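Local coordinates for PTS system, cellobiose-specific IIA component (Bacillus anthracis, PDB 3K1S), which probably relays phosphoryl groups in the phosphotransferase system that takes up and phosphorylates cellobiose, serving as its sugar-specific IIA component, at residues 13-18 with 56-61. Numbering follows the deposited sequence.
Sequences FQLILN and HHFQTE
Phe58 lays its ring against Gln14 and is the centre of the contact between residues 13-18 and 56-61, met by Gln14, Leu15 and Asn18. The CB of Gln14 sits over one face of the ring, 3.7 Å from its centroid and 18° off the normal, a CH-pi contact displaced toward CZ, the ring atom nearest to Gln14 CB at 3.5 Å. With CG of Gln14 beside the backbone N and the chain bent at chi2, the rest of the side chain leads outward past the CE1-CZ edge of the ring, CG lying 3.8 Å from Phe58 CE1; the amide plane is inclined 41° to the ring.

Aliphatic packing continues the contact on the side of helix 76-108. There CD2 of Leu15 touches CB of Phe58 at 3.7 Å, the two side chains running past each other in opposite directions. The other methyl, Leu15 CD1, lies loosely beside a polar group, 4.2 Å from OE1 of Gln59, an oxygen that accepts a hydrogen bond from Gln82 of that third helix.

Polar groups take part without any hydrogen bond between the two segments. Asn18 comes to the ring obliquely, its ND2 3.7 Å from Phe58 CE2, and the same nitrogen donates back to the carbonyl O of Gln14 at 2.7 Å. That oxygen also receives the helical bond from Asn18 N, the two donors arriving from opposite faces of the carbonyl plane, which anchors the amide next to the ring.

The segment axes approach to 9.6 Å at 149°, nearly antiparallel, and here the two segments meet through side-chain packing. With helix 76-108 closing over Leu15 and Gln59, this is the packing of an antiparallel three-helix bundle, the spectrin repeat-like fold of the lactose/cellobiose IIA family.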
# COMPACT_ATOMS: atom_id res chain seq x y z
N PHE A 13 -1.31 -18.42 -4.17
CA PHE A 13 -0.66 -18.93 -2.95
C PHE A 13 0.85 -18.66 -2.91
O PHE A 13 1.40 -18.31 -1.86
CB PHE A 13 -0.91 -20.43 -2.78
CG PHE A 13 -2.34 -20.79 -2.47
CD1 PHE A 13 -2.86 -20.62 -1.19
CD2 PHE A 13 -3.18 -21.30 -3.46
CE1 PHE A 13 -4.17 -20.95 -0.90
CE2 PHE A 13 -4.51 -21.63 -3.18
CZ PHE A 13 -5.00 -21.46 -1.89
N GLN A 14 1.52 -18.82 -4.06
CA GLN A 14 2.95 -18.59 -4.18
C GLN A 14 3.29 -17.12 -4.02
O GLN A 14 4.28 -16.76 -3.38
CB GLN A 14 3.48 -19.09 -5.53
CG GLN A 14 3.33 -20.60 -5.78
CD GLN A 14 4.42 -21.43 -5.12
OE1 GLN A 14 4.75 -21.24 -3.94
NE2 GLN A 14 5.00 -22.36 -5.89
N LEU A 15 2.47 -16.26 -4.62
CA LEU A 15 2.64 -14.81 -4.49
C LEU A 15 2.48 -14.35 -3.05
O LEU A 15 3.20 -13.48 -2.58
CB LEU A 15 1.66 -14.06 -5.39
CG LEU A 15 1.93 -13.99 -6.89
CD1 LEU A 15 0.74 -13.37 -7.60
CD2 LEU A 15 3.21 -13.22 -7.20
N ILE A 16 1.51 -14.94 -2.35
CA ILE A 16 1.21 -14.57 -0.97
C ILE A 16 2.33 -15.04 -0.04
O ILE A 16 2.79 -14.30 0.83
CB ILE A 16 -0.20 -15.09 -0.53
CG1 ILE A 16 -1.29 -14.39 -1.36
CG2 ILE A 16 -0.45 -14.87 0.97
CD1 ILE A 16 -2.70 -14.98 -1.23
N LEU A 17 2.81 -16.27 -0.27
CA LEU A 17 3.93 -16.80 0.51
C LEU A 17 5.16 -15.89 0.45
O LEU A 17 5.65 -15.44 1.49
CB LEU A 17 4.29 -18.22 0.04
CG LEU A 17 5.43 -18.96 0.74
CD1 LEU A 17 5.10 -19.21 2.20
CD2 LEU A 17 5.72 -20.27 0.03
N ASN A 18 5.63 -15.62 -0.77
CA ASN A 18 6.85 -14.86 -1.01
C ASN A 18 6.71 -13.38 -0.64
O ASN A 18 7.57 -12.82 0.05
CB ASN A 18 7.32 -15.03 -2.46
CG ASN A 18 7.78 -16.44 -2.76
OD1 ASN A 18 8.92 -16.81 -2.47
ND2 ASN A 18 6.89 -17.25 -3.35
N HIS A 56 8.29 -11.76 -7.80
CA HIS A 56 8.29 -11.10 -9.10
C HIS A 56 8.31 -12.13 -10.24
O HIS A 56 7.65 -11.95 -11.26
CB HIS A 56 9.46 -10.12 -9.21
CG HIS A 56 9.41 -9.24 -10.42
ND1 HIS A 56 10.40 -9.24 -11.38
CD2 HIS A 56 8.49 -8.33 -10.82
CE1 HIS A 56 10.09 -8.37 -12.32
NE2 HIS A 56 8.94 -7.80 -12.01
N HIS A 57 9.06 -13.22 -10.05
CA HIS A 57 9.09 -14.29 -11.04
C HIS A 57 7.70 -14.76 -11.47
O HIS A 57 7.47 -14.98 -12.66
CB HIS A 57 9.94 -15.47 -10.56
CG HIS A 57 11.40 -15.15 -10.42
ND1 HIS A 57 12.13 -14.55 -11.42
CD2 HIS A 57 12.26 -15.35 -9.39
CE1 HIS A 57 13.38 -14.39 -11.01
NE2 HIS A 57 13.48 -14.87 -9.79
N PHE A 58 6.79 -14.92 -10.50
CA PHE A 58 5.40 -15.33 -10.79
C PHE A 58 4.63 -14.22 -11.49
O PHE A 58 3.80 -14.48 -12.36
CB PHE A 58 4.66 -15.74 -9.50
CG PHE A 58 5.29 -16.88 -8.77
CD1 PHE A 58 5.05 -18.19 -9.16
CD2 PHE A 58 6.11 -16.65 -7.67
CE1 PHE A 58 5.65 -19.26 -8.49
CE2 PHE A 58 6.71 -17.70 -6.99
CZ PHE A 58 6.48 -19.02 -7.40
N GLN A 59 4.89 -12.98 -11.09
CA GLN A 59 4.27 -11.81 -11.69
C GLN A 59 4.49 -11.75 -13.21
O GLN A 59 3.53 -11.62 -13.98
CB GLN A 59 4.79 -10.53 -11.03
CG GLN A 59 3.97 -9.28 -11.34
CD GLN A 59 2.51 -9.45 -10.95
OE1 GLN A 59 2.14 -10.44 -10.31
NE2 GLN A 59 1.67 -8.48 -11.33
N THR A 60 5.75 -11.84 -13.62
CA THR A 60 6.11 -11.75 -15.03
C THR A 60 5.42 -12.85 -15.84
O THR A 60 4.82 -12.57 -16.87
CB THR A 60 7.64 -11.81 -15.24
OG1 THR A 60 8.30 -11.05 -14.23
CG2 THR A 60 8.02 -11.27 -16.62
N GLU A 61 5.51 -14.08 -15.34
CA GLU A 61 4.83 -15.21 -15.98
C GLU A 61 3.32 -14.99 -16.11
O GLU A 61 2.70 -15.39 -17.10
CB GLU A 61 5.09 -16.50 -15.21
CG GLU A 61 4.45 -17.73 -15.85
CD GLU A 61 4.74 -17.85 -17.33
OE1 GLU A 61 5.94 -17.83 -17.69
OE2 GLU A 61 3.78 -17.96 -18.13